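Local atomic coordinates of PLP-Dependent L-Arginine Hydroxylase MppP (Streptomyces wadayamensis, PDB entry 6C9B), a protein that uses pyridoxal 5'-phosphate to oxidise L-arginine, acting as an oxidase rather than an oxygenase, and binds its 4-hydroxy-2-oxo product in an aminotransferase fold. Residues L147-P158 and H181-R192; R317-L326 and Q367-T375. All coordinates share one frame; numbering follows the deposited sequence.

Interaction 1: residues L147-P158 and H181-R192; sequences LSSVGCVFVTTP and HGTVLALDTSFR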
# COMPACT_ATOMS: atom_id res chain seq x y z
N LEU B 147 14.16 -17.91 -23.40
CA LEU B 147 13.52 -16.64 -23.75
C LEU B 147 12.24 -16.88 -24.53
O LEU B 147 11.27 -16.13 -24.36
CB LEU B 147 14.49 -15.76 -24.55
CG LEU B 147 15.59 -15.16 -23.67
CD1 LEU B 147 16.71 -14.58 -24.51
CD2 LEU B 147 15.01 -14.11 -22.75
N SER B 148 12.20 -17.92 -25.34
CA SER B 148 11.00 -18.24 -26.10
C SER B 148 9.93 -18.89 -25.23
O SER B 148 8.78 -19.02 -25.68
CB SER B 148 11.33 -19.17 -27.27
OG SER B 148 11.55 -20.50 -26.83
N SER B 149 10.25 -19.27 -24.00
CA SER B 149 9.29 -19.88 -23.10
C SER B 149 8.77 -18.95 -22.01
O SER B 149 7.87 -19.36 -21.27
CB SER B 149 9.89 -21.12 -22.44
OG SER B 149 10.89 -20.75 -21.51
N VAL B 150 9.31 -17.74 -21.86
CA VAL B 150 8.82 -16.83 -20.84
C VAL B 150 8.40 -15.52 -21.48
O VAL B 150 8.86 -15.15 -22.57
CB VAL B 150 9.86 -16.56 -19.72
CG1 VAL B 150 10.25 -17.86 -19.04
CG2 VAL B 150 11.10 -15.86 -20.29
N GLY B 151 7.53 -14.79 -20.79
CA GLY B 151 7.07 -13.51 -21.27
C GLY B 151 7.76 -12.33 -20.60
O GLY B 151 7.55 -11.18 -21.01
N CYS B 152 8.54 -12.62 -19.56
CA CYS B 152 9.18 -11.60 -18.74
C CYS B 152 10.40 -12.24 -18.10
O CYS B 152 10.36 -13.41 -17.71
CB CYS B 152 8.24 -11.08 -17.66
SG CYS B 152 8.93 -9.88 -16.55
N VAL B 153 11.47 -11.46 -18.04
CA VAL B 153 12.67 -11.77 -17.26
C VAL B 153 12.74 -10.72 -16.18
O VAL B 153 12.66 -9.52 -16.48
CB VAL B 153 13.94 -11.72 -18.14
CG1 VAL B 153 15.18 -11.93 -17.29
CG2 VAL B 153 13.88 -12.76 -19.25
N PHE B 154 12.83 -11.15 -14.92
CA PHE B 154 12.78 -10.25 -13.77
C PHE B 154 14.09 -10.33 -13.00
O PHE B 154 14.46 -11.41 -12.51
CB PHE B 154 11.61 -10.61 -12.87
CG PHE B 154 11.30 -9.57 -11.84
CD1 PHE B 154 12.16 -9.35 -10.77
CD2 PHE B 154 10.15 -8.85 -11.91
CE1 PHE B 154 11.86 -8.38 -9.81
CE2 PHE B 154 9.85 -7.90 -10.95
CZ PHE B 154 10.71 -7.66 -9.92
N VAL B 155 14.77 -9.19 -12.84
CA VAL B 155 16.07 -9.14 -12.17
C VAL B 155 16.03 -8.10 -11.06
O VAL B 155 15.68 -6.94 -11.29
CB VAL B 155 17.22 -8.81 -13.14
CG1 VAL B 155 18.57 -8.76 -12.37
CG2 VAL B 155 17.30 -9.84 -14.25
N THR B 156 16.38 -8.53 -9.86
CA THR B 156 16.59 -7.64 -8.73
C THR B 156 18.05 -7.23 -8.73
O THR B 156 18.94 -8.10 -8.71
CB THR B 156 16.23 -8.39 -7.45
OG1 THR B 156 14.91 -8.94 -7.57
CG2 THR B 156 16.28 -7.47 -6.22
N THR B 157 18.32 -5.92 -8.81
CA THR B 157 19.71 -5.46 -8.86
C THR B 157 19.85 -4.09 -8.22
O THR B 157 19.13 -3.15 -8.57
CB THR B 157 20.26 -5.43 -10.30
OG1 THR B 157 21.60 -4.91 -10.26
CG2 THR B 157 19.39 -4.55 -11.23
N PRO B 158 20.74 -3.95 -7.23
CA PRO B 158 21.52 -4.99 -6.56
C PRO B 158 20.61 -6.03 -5.95
O PRO B 158 19.51 -5.72 -5.49
CB PRO B 158 22.30 -4.23 -5.48
CG PRO B 158 22.33 -2.82 -5.98
CD PRO B 158 21.01 -2.63 -6.65
N HIS B 181 13.44 -11.00 -28.68
CA HIS B 181 12.39 -11.99 -28.44
C HIS B 181 11.02 -11.39 -28.09
O HIS B 181 10.05 -12.15 -27.94
CB HIS B 181 12.82 -12.93 -27.31
CG HIS B 181 13.89 -13.89 -27.71
ND1 HIS B 181 13.61 -15.18 -28.12
CD2 HIS B 181 15.23 -13.75 -27.79
CE1 HIS B 181 14.74 -15.79 -28.43
NE2 HIS B 181 15.74 -14.95 -28.25
N GLY B 182 10.91 -10.08 -27.92
CA GLY B 182 9.63 -9.52 -27.53
C GLY B 182 9.28 -9.71 -26.07
O GLY B 182 8.12 -9.58 -25.70
N THR B 183 10.28 -9.98 -25.23
CA THR B 183 10.12 -10.26 -23.81
C THR B 183 10.14 -8.95 -23.01
O THR B 183 10.86 -8.02 -23.35
CB THR B 183 11.27 -11.16 -23.35
OG1 THR B 183 11.52 -12.17 -24.34
CG2 THR B 183 10.98 -11.84 -22.04
N VAL B 184 9.38 -8.92 -21.91
CA VAL B 184 9.46 -7.80 -20.97
C VAL B 184 10.69 -7.99 -20.08
O VAL B 184 10.86 -9.05 -19.48
CB VAL B 184 8.20 -7.70 -20.10
CG1 VAL B 184 8.34 -6.58 -19.09
CG2 VAL B 184 6.94 -7.47 -20.94
N LEU B 185 11.52 -6.96 -19.96
CA LEU B 185 12.60 -6.95 -18.97
C LEU B 185 12.15 -6.10 -17.79
O LEU B 185 11.85 -4.92 -17.96
CB LEU B 185 13.90 -6.40 -19.57
CG LEU B 185 15.11 -6.33 -18.62
CD1 LEU B 185 15.37 -7.64 -17.95
CD2 LEU B 185 16.32 -5.91 -19.43
N ALA B 186 12.08 -6.70 -16.61
CA ALA B 186 11.64 -6.02 -15.40
C ALA B 186 12.78 -6.00 -14.40
O ALA B 186 13.42 -7.03 -14.20
CB ALA B 186 10.44 -6.72 -14.77
N LEU B 187 13.00 -4.85 -13.77
CA LEU B 187 14.06 -4.69 -12.81
C LEU B 187 13.48 -4.20 -11.50
O LEU B 187 12.61 -3.32 -11.50
CB LEU B 187 15.11 -3.68 -13.26
CG LEU B 187 15.77 -3.89 -14.61
CD1 LEU B 187 16.78 -2.77 -14.81
CD2 LEU B 187 16.41 -5.24 -14.66
N ASP B 188 13.96 -4.76 -10.38
CA ASP B 188 13.66 -4.26 -9.04
C ASP B 188 14.96 -3.69 -8.49
O ASP B 188 15.93 -4.43 -8.25
CB ASP B 188 13.11 -5.38 -8.15
CG ASP B 188 12.90 -4.94 -6.71
OD1 ASP B 188 13.55 -3.97 -6.24
OD2 ASP B 188 12.09 -5.59 -6.03
N THR B 189 14.99 -2.38 -8.27
CA THR B 189 16.23 -1.66 -7.95
C THR B 189 16.18 -1.01 -6.56
O THR B 189 16.80 0.03 -6.32
CB THR B 189 16.52 -0.63 -9.04
OG1 THR B 189 15.41 0.26 -9.18
CG2 THR B 189 16.74 -1.33 -10.38
N SER B 190 15.48 -1.65 -5.62
CA SER B 190 15.38 -1.15 -4.25
C SER B 190 16.73 -0.80 -3.63
O SER B 190 16.84 0.18 -2.89
CB SER B 190 14.68 -2.20 -3.39
OG SER B 190 14.62 -1.77 -2.04
N PHE B 191 17.74 -1.62 -3.88
CA PHE B 191 19.04 -1.45 -3.24
C PHE B 191 19.96 -0.53 -4.04
O PHE B 191 21.14 -0.41 -3.70
CB PHE B 191 19.72 -2.80 -3.03
CG PHE B 191 19.25 -3.60 -1.82
CD1 PHE B 191 18.27 -3.14 -0.96
CD2 PHE B 191 19.85 -4.83 -1.54
CE1 PHE B 191 17.89 -3.90 0.16
CE2 PHE B 191 19.48 -5.58 -0.45
CZ PHE B 191 18.49 -5.10 0.41
N ARG B 192 19.45 0.11 -5.10
CA ARG B 192 20.28 0.92 -5.98
C ARG B 192 21.17 1.89 -5.21
O ARG B 192 22.36 2.01 -5.48
CB ARG B 192 19.41 1.70 -6.97
CG ARG B 192 20.24 2.46 -8.00
CD ARG B 192 19.41 3.46 -8.78
NE ARG B 192 18.42 2.87 -9.68
CZ ARG B 192 18.69 2.29 -10.85
NH1 ARG B 192 17.68 1.88 -11.60
NH2 ARG B 192 19.94 2.08 -11.25
O HOH W 1 17.49 -3.98 -5.62

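Interaction 2: residues R317-L326 and Q367-T375; sequences RTGTEVWEEL and QVLRTVLET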
# COMPACT_ATOMS: atom_id res chain seq x y z
N ARG B 317 25.51 -26.44 11.10
CA ARG B 317 24.19 -26.13 11.63
C ARG B 317 23.36 -25.43 10.57
O ARG B 317 23.89 -24.92 9.59
CB ARG B 317 24.25 -25.25 12.88
CG ARG B 317 25.27 -24.14 12.82
CD ARG B 317 26.11 -24.14 14.08
NE ARG B 317 25.26 -24.02 15.26
CZ ARG B 317 25.70 -23.87 16.50
NH1 ARG B 317 27.00 -23.82 16.75
NH2 ARG B 317 24.83 -23.76 17.50
N THR B 318 22.05 -25.40 10.81
CA THR B 318 21.12 -24.73 9.91
C THR B 318 20.80 -23.32 10.41
O THR B 318 20.97 -22.98 11.58
CB THR B 318 19.81 -25.51 9.77
OG1 THR B 318 19.09 -25.47 11.01
CG2 THR B 318 20.10 -26.95 9.34
N GLY B 319 20.36 -22.48 9.48
CA GLY B 319 19.97 -21.13 9.84
C GLY B 319 18.78 -21.09 10.77
O GLY B 319 18.67 -20.20 11.62
N THR B 320 17.86 -22.05 10.61
CA THR B 320 16.73 -22.16 11.53
C THR B 320 17.21 -22.44 12.95
O THR B 320 16.72 -21.83 13.91
CB THR B 320 15.78 -23.25 11.03
OG1 THR B 320 15.24 -22.86 9.76
CG2 THR B 320 14.64 -23.46 11.99
N GLU B 321 18.16 -23.36 13.12
CA GLU B 321 18.67 -23.66 14.45
C GLU B 321 19.44 -22.47 15.03
O GLU B 321 19.28 -22.14 16.21
CB GLU B 321 19.56 -24.90 14.41
CG GLU B 321 18.83 -26.18 14.03
CD GLU B 321 19.79 -27.29 13.62
OE1 GLU B 321 19.31 -28.41 13.34
OE2 GLU B 321 21.01 -27.04 13.57
N VAL B 322 20.28 -21.83 14.22
CA VAL B 322 20.98 -20.63 14.68
C VAL B 322 19.97 -19.56 15.08
O VAL B 322 20.12 -18.90 16.12
CB VAL B 322 21.93 -20.11 13.58
CG1 VAL B 322 22.46 -18.72 13.94
CG2 VAL B 322 23.07 -21.08 13.36
N TRP B 323 18.94 -19.38 14.26
CA TRP B 323 17.91 -18.39 14.58
C TRP B 323 17.31 -18.66 15.94
O TRP B 323 17.07 -17.73 16.72
CB TRP B 323 16.82 -18.41 13.51
CG TRP B 323 15.72 -17.42 13.77
CD1 TRP B 323 15.62 -16.15 13.27
CD2 TRP B 323 14.57 -17.60 14.62
NE1 TRP B 323 14.49 -15.54 13.75
CE2 TRP B 323 13.83 -16.41 14.57
CE3 TRP B 323 14.11 -18.66 15.40
CZ2 TRP B 323 12.64 -16.24 15.29
CZ3 TRP B 323 12.92 -18.49 16.12
CH2 TRP B 323 12.20 -17.29 16.05
N GLU B 324 17.02 -19.93 16.25
CA GLU B 324 16.33 -20.25 17.49
C GLU B 324 17.23 -20.01 18.70
O GLU B 324 16.77 -19.54 19.74
CB GLU B 324 15.84 -21.70 17.47
CG GLU B 324 14.78 -21.97 16.42
CD GLU B 324 14.50 -23.46 16.23
OE1 GLU B 324 15.25 -24.28 16.80
OE2 GLU B 324 13.54 -23.80 15.50
N GLU B 325 18.52 -20.33 18.58
CA GLU B 325 19.39 -20.06 19.71
C GLU B 325 19.61 -18.56 19.87
O GLU B 325 19.72 -18.06 21.00
CB GLU B 325 20.71 -20.79 19.54
CG GLU B 325 20.74 -22.12 20.27
CD GLU B 325 21.90 -23.00 19.84
OE1 GLU B 325 23.06 -22.70 20.23
OE2 GLU B 325 21.66 -23.98 19.11
N LEU B 326 19.63 -17.82 18.76
CA LEU B 326 19.71 -16.36 18.85
C LEU B 326 18.50 -15.80 19.57
O LEU B 326 18.63 -14.92 20.44
CB LEU B 326 19.80 -15.76 17.45
CG LEU B 326 21.18 -15.58 16.84
CD1 LEU B 326 21.00 -14.82 15.55
CD2 LEU B 326 22.13 -14.83 17.77
N GLN B 367 27.84 -10.07 18.69
CA GLN B 367 28.60 -10.70 19.75
C GLN B 367 27.84 -11.90 20.30
O GLN B 367 28.44 -12.94 20.60
CB GLN B 367 28.93 -9.71 20.87
CG GLN B 367 30.01 -8.71 20.51
CD GLN B 367 31.34 -9.37 20.16
OE1 GLN B 367 31.74 -10.37 20.78
NE2 GLN B 367 32.04 -8.83 19.16
N VAL B 368 26.52 -11.76 20.43
CA VAL B 368 25.67 -12.89 20.80
C VAL B 368 25.79 -13.99 19.77
O VAL B 368 25.93 -15.17 20.12
CB VAL B 368 24.21 -12.44 20.97
CG1 VAL B 368 23.30 -13.64 21.25
CG2 VAL B 368 24.08 -11.43 22.09
N LEU B 369 25.73 -13.64 18.49
CA LEU B 369 25.87 -14.66 17.46
C LEU B 369 27.21 -15.36 17.56
O LEU B 369 27.29 -16.59 17.42
CB LEU B 369 25.67 -14.03 16.07
CG LEU B 369 25.79 -14.96 14.86
CD1 LEU B 369 24.79 -16.11 14.94
CD2 LEU B 369 25.60 -14.18 13.58
N ARG B 370 28.28 -14.61 17.85
CA ARG B 370 29.59 -15.23 18.00
C ARG B 370 29.58 -16.31 19.08
O ARG B 370 30.18 -17.38 18.90
CB ARG B 370 30.64 -14.18 18.33
CG ARG B 370 32.01 -14.79 18.57
CD ARG B 370 33.09 -13.75 18.68
NE ARG B 370 34.37 -14.33 18.28
CZ ARG B 370 35.49 -13.64 18.12
NH1 ARG B 370 35.50 -12.33 18.32
NH2 ARG B 370 36.60 -14.27 17.75
N THR B 371 28.91 -16.05 20.20
CA THR B 371 28.86 -17.04 21.27
C THR B 371 28.03 -18.25 20.87
O THR B 371 28.48 -19.39 20.99
CB THR B 371 28.30 -16.39 22.54
OG1 THR B 371 29.05 -15.22 22.86
CG2 THR B 371 28.37 -17.37 23.71
N VAL B 372 26.81 -18.02 20.39
CA VAL B 372 25.98 -19.10 19.85
C VAL B 372 26.81 -19.97 18.91
O VAL B 372 26.96 -21.18 19.11
CB VAL B 372 24.74 -18.53 19.14
CG1 VAL B 372 24.00 -19.61 18.34
CG2 VAL B 372 23.80 -17.88 20.15
N LEU B 373 27.41 -19.34 17.89
CA LEU B 373 28.14 -20.06 16.85
C LEU B 373 29.38 -20.75 17.40
O LEU B 373 30.10 -21.42 16.65
CB LEU B 373 28.53 -19.10 15.73
CG LEU B 373 27.43 -18.67 14.76
CD1 LEU B 373 27.97 -17.67 13.75
CD2 LEU B 373 26.83 -19.88 14.04
N GLU B 374 29.63 -20.59 18.70
CA GLU B 374 30.71 -21.29 19.38
C GLU B 374 30.17 -22.28 20.41
O GLU B 374 30.86 -22.61 21.38
CB GLU B 374 31.65 -20.27 20.03
CG GLU B 374 32.50 -19.50 19.03
CD GLU B 374 33.29 -18.35 19.67
OE1 GLU B 374 32.98 -17.95 20.81
OE2 GLU B 374 34.23 -17.85 19.01
N THR B 375 28.94 -22.75 20.21
CA THR B 375 28.26 -23.66 21.14
C THR B 375 28.56 -23.28 22.59
O THR B 375 28.65 -22.09 22.92
CB THR B 375 28.67 -25.13 20.88
OG1 THR B 375 27.99 -25.61 19.71
CG2 THR B 375 28.34 -26.05 22.07

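Interaction 1: residues L147-P158 and H181-R192
Six backbone hydrogen bonds run between Gly151-Thr157 and Val184-Asp188, and their pattern is that of parallel strands: Val153 and Val155 each give their N-H to one residue of the partner strand and their carbonyl to the residue two further on. Val153 N donates to Val184 O at 2.9 Å, and Ala186 N returns to Val153 O with an N-H...O angle of 173°. Val184 N opens the ladder by donating to Gly151 O. At the C-terminal end a water bridges the two segments, donating to Pro158 O (2.7 Å) and Asp188 O and accepting from Phe191 N. There Asp188 OD1 also takes the N-H of Ser190, forming an Asx turn.

On the face carrying Cys152, Phe154 and Thr156, the Phe154 ring lies along the neighbouring strand: CD2 touches Ala186 CB at 3.6 Å and CE1 touches Asp188 CB at 3.6 Å. Its CG stands anti to the backbone N (chi1 -168°), which lays the ring across Ala186, with Ala186 O over one face, offset toward the rim. Helix 90-101 packs on this face through Met94 and Leu97. On the reverse face Val155 CB meets Leu187 CD2, with Leu174 of helix 168-181 beyond. Before the strands, Leu147 CB sits over the centre of the His181 imidazole, 3.7 Å from its centroid, in a CH-pi contact. Farther along, beyond a cis peptide bond, Pro158 CB packs against Phe191 CB at 3.8 Å.

This is the beta-alpha-beta unit 152-156, 168-181, 184-188 of the aminotransferase large domain. The buried main chain is paired along both strands, while the water and the Asx turn satisfy main-chain groups of Pro158, Asp188, Ser190 and Phe191 where the segments approach the pocket; the Phe191 side chain lies about 5 Å from the bound product.

Interaction 2: residues R317-L326 and Q367-T375
Helix 319-327 and the C-terminal helix 359-372 pack on the same side of the five-stranded mixed sheet, and their segments 319-326 and 367-372 cross at 118° with axes 10.0 Å apart. Leu326 enters the seam with both branches: its CD2 lies 3.8 Å from Leu369 CA and 3.9 Å from Val368 CG1, while its CD1 faces Leu369 CD1. Val322 meets the other helix with both branches, CG1 against Leu369 CD1 at 3.6 Å and CG2 against Leu373 CD2 at 4.0 Å. The Val322 and Leu369 side chains cross at about a right angle. Leu369 CG is anti to the backbone N (chi1 180°), and this places CD1 against both Val322 CG1 and Leu326 CD1. On the sheet side, Phe314 of strand 309-314 touches both Val322 and Leu373.

At the partly exposed margin, Glu325 CB meets Val372 CG1 at 3.7 Å. Bends at chi2 and chi3 lead the Arg317 chain toward Glu325, where NH2 forms a salt bridge with Glu325 OE1 at 3.4 Å; Arg317 NH1 comes within 3.5 Å of Val372 O. At the start of helix 319-327, Thr318 and Glu321 form a capping box.

No hydrogen bond crosses between the segments. The helices are therefore joined by interlocking aliphatic branches, with the guanidinium bringing positive charge near the carbonyl end of the C-terminal helix, an arrangement expected to be electrostatically favourable.

Interaction 1 closes before interaction 2 opens along the chain, and the two do not touch: their centres are 36 Å apart and their nearest atoms about 17 Å. They belong to different sheets. Residues 147-158 and 181-192 contribute neighbouring strands to the interior of the seven-stranded mixed sheet, whereas 317-326 and 367-375 are helical segments packed against the five-stranded sheet that contains strands 309-314 and 331-335. Backbone pairing dominates interaction 1, side-chain packing interaction 2. In the two-domain architecture of this aminotransferase family, the first contact builds the large-domain core near the ligand, and the second joins helices of the small domain away from the annotated sites.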